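Local coordinates for sugar-binding transcriptional regulator, LacI family (Enterococcus faecalis, PDB 3CS3), which probably acts as a sugar-responsive transcription factor that binds regulatory DNA, as in other members of the LacI family, at residues Glu55-Pro69 and Phe76-Arg88. Residues are numbered along the deposited sequence; the frame is centred on the assembly and turned at random.
Sequences EKMVDGAIILDWTFP and FAERGHSIVVLDR
Ala61 and Ile63 hydrogen-bond through their backbones to Ser82, Val84 and Leu86, in register opposite Ile83 and Val85, closing the beta-alpha-beta unit formed by strand 60-64, helix 70-78 and strand 82-85 in one lobe of a periplasmic-binding-protein-like fold. The axes of the two strand segments come within 4.8 Å, 17° from parallel. Ala61 N to Ser82 O (3.0 Å) begins the alternation, and Val84 N to Ala61 O follows. Ala61, Ile63, Ile83 and Val85 share the face packed under helix 70-78, where Ile63 CG1 lies against Ile83 CG2. Ile62 and Val84 point to the other face; Leu86, just past the strand end, sets CD1 between Ile62 CG2 and Leu64 CD2, and both leucines touch helix 232-247.

Before the strands, His81 NE2 donates to Glu55 O (3.0 Å), reaching a lone pair in the carbonyl plane through a bent bond. With chi1 at -62°, the imidazole extends beside its own backbone N and lies nearly parallel to the Phe76 ring, face over face but displaced toward the rims; the Phe76 edge meets Glu55 CB and Ala61 CB. The Glu55 carboxylate, poorly ordered, makes a weak salt bridge with Arg79 NE.

Past the strand ends, Asp87 and Arg88 tie down the type I beta turn 65-68. Asp87 OD2 takes Asp65 N (2.9 Å) and Arg88 NH1 from opposite faces of its carboxylate, while Arg88 NE binds OD1, so this side-on grip fixes the guanidinium's rotation. Thr70 OG1 also bonds Arg88 NH2, and Asp65 OD1 accepts from both Thr67 N, an Asx turn, and Thr67 OG1. Both terminal nitrogens of the Arg88 guanidinium converge in its plane on Phe68 O, NH2 at 2.7 Å and NH1 at 3.0 Å.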
ATOM      1  N   GLU A  55     -19.669 -13.769   7.557  1.00111.61           N
ATOM      2  CA  GLU A  55     -20.981 -13.447   6.995  1.00111.89           C
ATOM      3  C   GLU A  55     -21.998 -13.064   8.078  1.00110.73           C
ATOM      4  O   GLU A  55     -23.004 -12.407   7.796  1.00110.60           O
ATOM      5  CB  GLU A  55     -21.479 -14.597   6.099  1.00113.10           C
ATOM      6  CG  GLU A  55     -22.245 -15.719   6.792  1.00116.72           C
ATOM      7  CD  GLU A  55     -23.738 -15.657   6.513  1.00117.61           C
ATOM      8  OE1 GLU A  55     -24.504 -15.275   7.423  1.00115.43           O
ATOM      9  OE2 GLU A  55     -24.143 -15.985   5.376  1.00119.26           O
ATOM     10  N   LYS A  56     -21.706 -13.464   9.315  1.00108.06           N
ATOM     11  CA  LYS A  56     -22.496 -13.084  10.482  1.00103.84           C
ATOM     12  C   LYS A  56     -21.944 -11.808  11.125  1.00 97.06           C
ATOM     13  O   LYS A  56     -22.294 -11.476  12.258  1.00 98.21           O
ATOM     14  CB  LYS A  56     -22.508 -14.225  11.508  1.00105.14           C
ATOM     15  CG  LYS A  56     -23.207 -15.495  11.044  1.00106.79           C
ATOM     16  CD  LYS A  56     -23.011 -16.630  12.041  1.00107.31           C
ATOM     17  CE  LYS A  56     -23.691 -17.914  11.573  1.00109.77           C
ATOM     18  NZ  LYS A  56     -23.042 -18.506  10.366  1.00105.97           N
ATOM     19  N   MET A  57     -21.080 -11.097  10.400  1.00 89.50           N
ATOM     20  CA  MET A  57     -20.391  -9.918  10.933  1.00 86.28           C
ATOM     21  C   MET A  57     -20.163  -8.807   9.896  1.00 71.46           C
ATOM     22  O   MET A  57     -19.662  -7.731  10.229  1.00 66.61           O
ATOM     23  CB  MET A  57     -19.068 -10.336  11.587  1.00 88.67           C
ATOM     24  CG  MET A  57     -19.184 -10.671  13.078  1.00 95.73           C
ATOM     25  SD  MET A  57     -18.174 -12.069  13.616  1.00104.61           S
ATOM     26  CE  MET A  57     -18.987 -13.459  12.816  1.00102.39           C
ATOM     27  N   VAL A  58     -20.548  -9.069   8.650  1.00 59.93           N
ATOM     28  CA  VAL A  58     -20.387  -8.110   7.557  1.00 55.37           C
ATOM     29  C   VAL A  58     -21.681  -8.010   6.742  1.00 52.24           C
ATOM     30  O   VAL A  58     -22.265  -9.028   6.364  1.00 55.18           O
ATOM     31  CB  VAL A  58     -19.125  -8.457   6.690  1.00 57.32           C
ATOM     32  CG1 VAL A  58     -19.331  -8.193   5.211  1.00 56.64           C
ATOM     33  CG2 VAL A  58     -17.904  -7.702   7.199  1.00 58.10           C
ATOM     34  N   ASP A  59     -22.136  -6.780   6.503  1.00 44.69           N
ATOM     35  CA  ASP A  59     -23.389  -6.539   5.778  1.00 45.81           C
ATOM     36  C   ASP A  59     -23.288  -6.840   4.288  1.00 47.33           C
ATOM     37  O   ASP A  59     -24.191  -7.449   3.713  1.00 63.02           O
ATOM     38  CB  ASP A  59     -23.861  -5.092   5.964  1.00 40.02           C
ATOM     39  CG  ASP A  59     -24.470  -4.833   7.332  1.00 39.39           C
ATOM     40  OD1 ASP A  59     -24.618  -5.778   8.139  1.00 48.31           O
ATOM     41  OD2 ASP A  59     -24.803  -3.666   7.598  1.00 42.47           O
ATOM     42  N   GLY A  60     -22.199  -6.392   3.671  1.00 46.45           N
ATOM     43  CA  GLY A  60     -22.008  -6.508   2.231  1.00 40.34           C
ATOM     44  C   GLY A  60     -20.543  -6.442   1.847  1.00 40.42           C
ATOM     45  O   GLY A  60     -19.692  -6.150   2.684  1.00 39.28           O
ATOM     46  N   ALA A  61     -20.243  -6.704   0.578  1.00 31.44           N
ATOM     47  CA  ALA A  61     -18.855  -6.761   0.135  1.00 30.56           C
ATOM     48  C   ALA A  61     -18.561  -5.895  -1.083  1.00 34.55           C
ATOM     49  O   ALA A  61     -19.406  -5.739  -1.967  1.00 34.53           O
ATOM     50  CB  ALA A  61     -18.423  -8.215  -0.118  1.00 29.30           C
ATOM     51  N   ILE A  62     -17.359  -5.323  -1.100  1.00 32.06           N
ATOM     52  CA  ILE A  62     -16.793  -4.700  -2.285  1.00 26.86           C
ATOM     53  C   ILE A  62     -15.567  -5.527  -2.672  1.00 32.18           C
ATOM     54  O   ILE A  62     -14.640  -5.668  -1.877  1.00 28.97           O
ATOM     55  CB  ILE A  62     -16.416  -3.219  -2.040  1.00 27.83           C
ATOM     56  CG1 ILE A  62     -17.674  -2.378  -1.788  1.00 26.45           C
ATOM     57  CG2 ILE A  62     -15.634  -2.647  -3.224  1.00 23.21           C
ATOM     58  CD1 ILE A  62     -17.384  -0.984  -1.253  1.00 24.69           C
ATOM     59  N   ILE A  63     -15.570  -6.081  -3.883  1.00 32.58           N
ATOM     60  CA  ILE A  63     -14.529  -7.025  -4.306  1.00 30.57           C
ATOM     61  C   ILE A  63     -13.635  -6.477  -5.423  1.00 34.59           C
ATOM     62  O   ILE A  63     -14.111  -6.150  -6.520  1.00 30.13           O
ATOM     63  CB  ILE A  63     -15.129  -8.379  -4.798  1.00 37.10           C
ATOM     64  CG1 ILE A  63     -16.256  -8.882  -3.879  1.00 32.08           C
ATOM     65  CG2 ILE A  63     -14.024  -9.438  -5.026  1.00 32.03           C
ATOM     66  CD1 ILE A  63     -15.810  -9.586  -2.634  1.00 47.43           C
ATOM     67  N   LEU A  64     -12.340  -6.389  -5.132  1.00 28.75           N
ATOM     68  CA  LEU A  64     -11.320  -6.171  -6.149  1.00 30.76           C
ATOM     69  C   LEU A  64     -10.198  -7.195  -5.943  1.00 33.96           C
ATOM     70  O   LEU A  64      -9.158  -6.888  -5.360  1.00 33.64           O
ATOM     71  CB  LEU A  64     -10.806  -4.724  -6.107  1.00 32.13           C
ATOM     72  CG  LEU A  64      -9.678  -4.200  -7.019  1.00 37.17           C
ATOM     73  CD1 LEU A  64      -9.604  -4.875  -8.382  1.00 35.59           C
ATOM     74  CD2 LEU A  64      -9.819  -2.707  -7.186  1.00 35.55           C
ATOM     75  N   ASP A  65     -10.429  -8.412  -6.437  1.00 31.79           N
ATOM     76  CA  ASP A  65      -9.519  -9.538  -6.241  1.00 34.73           C
ATOM     77  C   ASP A  65      -9.855 -10.628  -7.251  1.00 38.18           C
ATOM     78  O   ASP A  65     -10.883 -11.285  -7.123  1.00 36.76           O
ATOM     79  CB  ASP A  65      -9.666 -10.089  -4.813  1.00 36.13           C
ATOM     80  CG  ASP A  65      -8.679 -11.214  -4.494  1.00 46.41           C
ATOM     81  OD1 ASP A  65      -7.792 -11.535  -5.321  1.00 47.77           O
ATOM     82  OD2 ASP A  65      -8.798 -11.784  -3.388  1.00 48.74           O
ATOM     83  N   TRP A  66      -8.973 -10.836  -8.229  1.00 42.38           N
ATOM     84  CA  TRP A  66      -9.201 -11.813  -9.301  1.00 49.65           C
ATOM     85  C   TRP A  66      -9.127 -13.273  -8.827  1.00 48.31           C
ATOM     86  O   TRP A  66      -9.642 -14.169  -9.497  1.00 55.53           O
ATOM     87  CB  TRP A  66      -8.233 -11.578 -10.473  1.00 55.92           C
ATOM     88  CG  TRP A  66      -6.819 -11.973 -10.168  1.00 63.08           C
ATOM     89  CD1 TRP A  66      -5.893 -11.229  -9.507  1.00 65.92           C
ATOM     90  CD2 TRP A  66      -6.178 -13.215 -10.496  1.00 68.90           C
ATOM     91  NE1 TRP A  66      -4.710 -11.920  -9.403  1.00 66.03           N
ATOM     92  CE2 TRP A  66      -4.857 -13.146  -9.997  1.00 70.79           C
ATOM     93  CE3 TRP A  66      -6.593 -14.381 -11.160  1.00 73.78           C
ATOM     94  CZ2 TRP A  66      -3.936 -14.195 -10.148  1.00 68.57           C
ATOM     95  CZ3 TRP A  66      -5.678 -15.429 -11.309  1.00 71.26           C
ATOM     96  CH2 TRP A  66      -4.363 -15.324 -10.804  1.00 69.04           C
ATOM     97  N   THR A  67      -8.485 -13.501  -7.683  1.00 51.26           N
ATOM     98  CA  THR A  67      -8.394 -14.841  -7.093  1.00 52.59           C
ATOM     99  C   THR A  67      -9.630 -15.218  -6.272  1.00 54.81           C
ATOM    100  O   THR A  67      -9.798 -16.384  -5.911  1.00 62.08           O
ATOM    101  CB  THR A  67      -7.151 -14.998  -6.194  1.00 52.57           C
ATOM    102  OG1 THR A  67      -7.239 -14.102  -5.082  1.00 49.83           O
ATOM    103  CG2 THR A  67      -5.881 -14.728  -6.974  1.00 54.09           C
ATOM    104  N   PHE A  68     -10.469 -14.229  -5.959  1.00 51.20           N
ATOM    105  CA  PHE A  68     -11.758 -14.465  -5.313  1.00 45.33           C
ATOM    106  C   PHE A  68     -12.669 -15.051  -6.393  1.00 47.76           C
ATOM    107  O   PHE A  68     -13.002 -14.357  -7.354  1.00 50.30           O
ATOM    108  CB  PHE A  68     -12.320 -13.143  -4.775  1.00 39.96           C
ATOM    109  CG  PHE A  68     -13.332 -13.288  -3.659  1.00 35.06           C
ATOM    110  CD1 PHE A  68     -13.186 -12.558  -2.489  1.00 39.83           C
ATOM    111  CD2 PHE A  68     -14.442 -14.120  -3.784  1.00 42.75           C
ATOM    112  CE1 PHE A  68     -14.116 -12.663  -1.459  1.00 55.21           C
ATOM    113  CE2 PHE A  68     -15.378 -14.232  -2.758  1.00 43.45           C
ATOM    114  CZ  PHE A  68     -15.218 -13.501  -1.599  1.00 48.41           C
ATOM    115  N   PRO A  69     -13.055 -16.338  -6.252  1.00 53.06           N
ATOM    116  CA  PRO A  69     -13.788 -17.045  -7.311  1.00 49.55           C
ATOM    117  C   PRO A  69     -15.218 -16.552  -7.435  1.00 47.85           C
ATOM    118  O   PRO A  69     -15.866 -16.311  -6.415  1.00 45.87           O
ATOM    119  CB  PRO A  69     -13.778 -18.507  -6.838  1.00 41.44           C
ATOM    120  CG  PRO A  69     -12.781 -18.560  -5.717  1.00 49.15           C
ATOM    121  CD  PRO A  69     -12.834 -17.212  -5.089  1.00 51.29           C
ATOM    122  N   PHE A  76     -22.380 -16.104  -1.809  1.00 73.68           N
ATOM    123  CA  PHE A  76     -22.474 -15.060  -0.794  1.00 68.27           C
ATOM    124  C   PHE A  76     -23.631 -14.105  -1.103  1.00 68.25           C
ATOM    125  O   PHE A  76     -24.239 -13.550  -0.190  1.00 68.43           O
ATOM    126  CB  PHE A  76     -21.139 -14.314  -0.693  1.00 70.80           C
ATOM    127  CG  PHE A  76     -21.027 -13.400   0.501  1.00 72.59           C
ATOM    128  CD1 PHE A  76     -21.221 -13.878   1.792  1.00 75.77           C
ATOM    129  CD2 PHE A  76     -20.691 -12.060   0.332  1.00 75.92           C
ATOM    130  CE1 PHE A  76     -21.107 -13.029   2.890  1.00 69.36           C
ATOM    131  CE2 PHE A  76     -20.574 -11.204   1.423  1.00 72.56           C
ATOM    132  CZ  PHE A  76     -20.782 -11.689   2.703  1.00 70.20           C
ATOM    133  N   ALA A  77     -23.943 -13.943  -2.389  1.00 70.84           N
ATOM    134  CA  ALA A  77     -25.044 -13.086  -2.835  1.00 73.58           C
ATOM    135  C   ALA A  77     -26.418 -13.712  -2.593  1.00 78.44           C
ATOM    136  O   ALA A  77     -27.379 -13.008  -2.257  1.00 80.72           O
ATOM    137  CB  ALA A  77     -24.876 -12.714  -4.307  1.00 65.91           C
ATOM    138  N   GLU A  78     -26.498 -15.031  -2.761  1.00 83.78           N
ATOM    139  CA  GLU A  78     -27.745 -15.785  -2.578  1.00 84.39           C
ATOM    140  C   GLU A  78     -28.161 -15.920  -1.110  1.00 83.63           C
ATOM    141  O   GLU A  78     -29.333 -16.156  -0.815  1.00 88.23           O
ATOM    142  CB  GLU A  78     -27.640 -17.162  -3.235  1.00 83.67           C
ATOM    143  CG  GLU A  78     -27.687 -17.125  -4.757  1.00 84.31           C
ATOM    144  CD  GLU A  78     -26.952 -18.287  -5.409  1.00 96.09           C
ATOM    145  OE1 GLU A  78     -26.506 -19.210  -4.688  1.00 94.86           O
ATOM    146  OE2 GLU A  78     -26.816 -18.273  -6.651  1.00 98.98           O
ATOM    147  N   ARG A  79     -27.203 -15.756  -0.198  1.00 82.48           N
ATOM    148  CA  ARG A  79     -27.482 -15.736   1.241  1.00 83.39           C
ATOM    149  C   ARG A  79     -27.862 -14.342   1.772  1.00 84.02           C
ATOM    150  O   ARG A  79     -27.729 -14.068   2.969  1.00 82.05           O
ATOM    151  CB  ARG A  79     -26.295 -16.306   2.031  1.00 84.05           C
ATOM    152  CG  ARG A  79     -26.196 -17.823   2.006  1.00 82.05           C
ATOM    153  CD  ARG A  79     -25.225 -18.338   3.062  1.00 83.29           C
ATOM    154  NE  ARG A  79     -23.832 -18.043   2.732  1.00 86.13           N
ATOM    155  CZ  ARG A  79     -23.043 -18.831   2.006  1.00 90.27           C
ATOM    156  NH1 ARG A  79     -23.498 -19.981   1.522  1.00 90.59           N
ATOM    157  NH2 ARG A  79     -21.790 -18.467   1.762  1.00 92.40           N
ATOM    158  N   GLY A  80     -28.325 -13.469   0.878  1.00 84.63           N
ATOM    159  CA  GLY A  80     -28.861 -12.162   1.262  1.00 83.04           C
ATOM    160  C   GLY A  80     -27.893 -10.989   1.296  1.00 80.95           C
ATOM    161  O   GLY A  80     -28.319  -9.847   1.489  1.00 83.84           O
ATOM    162  N   HIS A  81     -26.600 -11.257   1.110  1.00 72.37           N
ATOM    163  CA  HIS A  81     -25.590 -10.195   1.130  1.00 65.24           C
ATOM    164  C   HIS A  81     -25.469  -9.494  -0.216  1.00 60.39           C
ATOM    165  O   HIS A  81     -25.473 -10.138  -1.267  1.00 61.32           O
ATOM    166  CB  HIS A  81     -24.225 -10.736   1.541  1.00 65.08           C
ATOM    167  CG  HIS A  81     -24.187 -11.304   2.923  1.00 69.23           C
ATOM    168  ND1 HIS A  81     -24.390 -12.642   3.183  1.00 65.21           N
ATOM    169  CD2 HIS A  81     -23.953 -10.718   4.120  1.00 64.75           C
ATOM    170  CE1 HIS A  81     -24.287 -12.856   4.482  1.00 59.20           C
ATOM    171  NE2 HIS A  81     -24.024 -11.704   5.074  1.00 66.42           N
ATOM    172  N   SER A  82     -25.354  -8.170  -0.168  1.00 50.97           N
ATOM    173  CA  SER A  82     -25.174  -7.357  -1.366  1.00 44.79           C
ATOM    174  C   SER A  82     -23.700  -7.240  -1.718  1.00 41.85           C
ATOM    175  O   SER A  82     -22.863  -7.101  -0.832  1.00 42.02           O
ATOM    176  CB  SER A  82     -25.770  -5.973  -1.147  1.00 39.36           C
ATOM    177  OG  SER A  82     -27.177  -6.061  -1.101  1.00 55.57           O
ATOM    178  N   ILE A  83     -23.382  -7.298  -3.010  1.00 39.60           N
ATOM    179  CA  ILE A  83     -21.987  -7.246  -3.463  1.00 35.24           C
ATOM    180  C   ILE A  83     -21.767  -6.262  -4.620  1.00 36.21           C
ATOM    181  O   ILE A  83     -22.537  -6.230  -5.569  1.00 37.47           O
ATOM    182  CB  ILE A  83     -21.455  -8.663  -3.848  1.00 37.53           C
ATOM    183  CG1 ILE A  83     -21.519  -9.615  -2.649  1.00 36.50           C
ATOM    184  CG2 ILE A  83     -20.008  -8.593  -4.321  1.00 28.80           C
ATOM    185  CD1 ILE A  83     -21.676 -11.048  -3.019  1.00 41.62           C
ATOM    186  N   VAL A  84     -20.719  -5.450  -4.520  1.00 32.52           N
ATOM    187  CA  VAL A  84     -20.244  -4.667  -5.659  1.00 30.18           C
ATOM    188  C   VAL A  84     -18.888  -5.209  -6.133  1.00 31.23           C
ATOM    189  O   VAL A  84     -17.940  -5.311  -5.357  1.00 30.57           O
ATOM    190  CB  VAL A  84     -20.184  -3.151  -5.342  1.00 27.40           C
ATOM    191  CG1 VAL A  84     -19.591  -2.380  -6.501  1.00 34.19           C
ATOM    192  CG2 VAL A  84     -21.583  -2.626  -5.059  1.00 30.38           C
ATOM    193  N   VAL A  85     -18.823  -5.601  -7.401  1.00 32.11           N
ATOM    194  CA  VAL A  85     -17.576  -6.065  -7.994  1.00 34.24           C
ATOM    195  C   VAL A  85     -16.896  -4.947  -8.776  1.00 35.12           C
ATOM    196  O   VAL A  85     -17.549  -4.156  -9.464  1.00 34.48           O
ATOM    197  CB  VAL A  85     -17.758  -7.338  -8.874  1.00 33.03           C
ATOM    198  CG1 VAL A  85     -18.001  -8.558  -7.999  1.00 29.28           C
ATOM    199  CG2 VAL A  85     -18.880  -7.167  -9.876  1.00 34.81           C
ATOM    200  N   LEU A  86     -15.578  -4.882  -8.632  1.00 30.64           N
ATOM    201  CA  LEU A  86     -14.767  -3.854  -9.262  1.00 28.27           C
ATOM    202  C   LEU A  86     -13.824  -4.479 -10.285  1.00 33.51           C
ATOM    203  O   LEU A  86     -12.996  -3.794 -10.883  1.00 33.36           O
ATOM    204  CB  LEU A  86     -13.943  -3.117  -8.202  1.00 29.91           C
ATOM    205  CG  LEU A  86     -14.583  -2.498  -6.955  1.00 27.76           C
ATOM    206  CD1 LEU A  86     -13.561  -1.592  -6.293  1.00 22.59           C
ATOM    207  CD2 LEU A  86     -15.850  -1.708  -7.265  1.00 23.73           C
ATOM    208  N   ASP A  87     -13.975  -5.784 -10.497  1.00 34.86           N
ATOM    209  CA  ASP A  87     -12.961  -6.570 -11.187  1.00 40.33           C
ATOM    210  C   ASP A  87     -13.493  -7.518 -12.259  1.00 42.26           C
ATOM    211  O   ASP A  87     -12.704  -8.194 -12.922  1.00 46.48           O
ATOM    212  CB  ASP A  87     -12.134  -7.360 -10.156  1.00 36.40           C
ATOM    213  CG  ASP A  87     -12.980  -8.328  -9.320  1.00 41.15           C
ATOM    214  OD1 ASP A  87     -14.225  -8.348  -9.438  1.00 38.17           O
ATOM    215  OD2 ASP A  87     -12.389  -9.082  -8.527  1.00 42.33           O
ATOM    216  N   ARG A  88     -14.819  -7.577 -12.405  1.00 39.61           N
ATOM    217  CA  ARG A  88     -15.480  -8.525 -13.306  1.00 34.38           C
ATOM    218  C   ARG A  88     -16.913  -8.107 -13.620  1.00 37.83           C
ATOM    219  O   ARG A  88     -17.464  -7.225 -12.956  1.00 41.57           O
ATOM    220  CB  ARG A  88     -15.481  -9.931 -12.703  1.00 33.80           C
ATOM    221  CG  ARG A  88     -16.437 -10.124 -11.538  1.00 26.44           C
ATOM    222  CD  ARG A  88     -16.054 -11.336 -10.724  1.00 26.93           C
ATOM    223  NE  ARG A  88     -14.924 -11.042  -9.853  1.00 35.24           N
ATOM    224  CZ  ARG A  88     -14.271 -11.948  -9.135  1.00 36.19           C
ATOM    225  NH1 ARG A  88     -13.269 -11.573  -8.357  1.00 32.62           N
ATOM    226  NH2 ARG A  88     -14.625 -13.223  -9.177  1.00 32.92           N
TER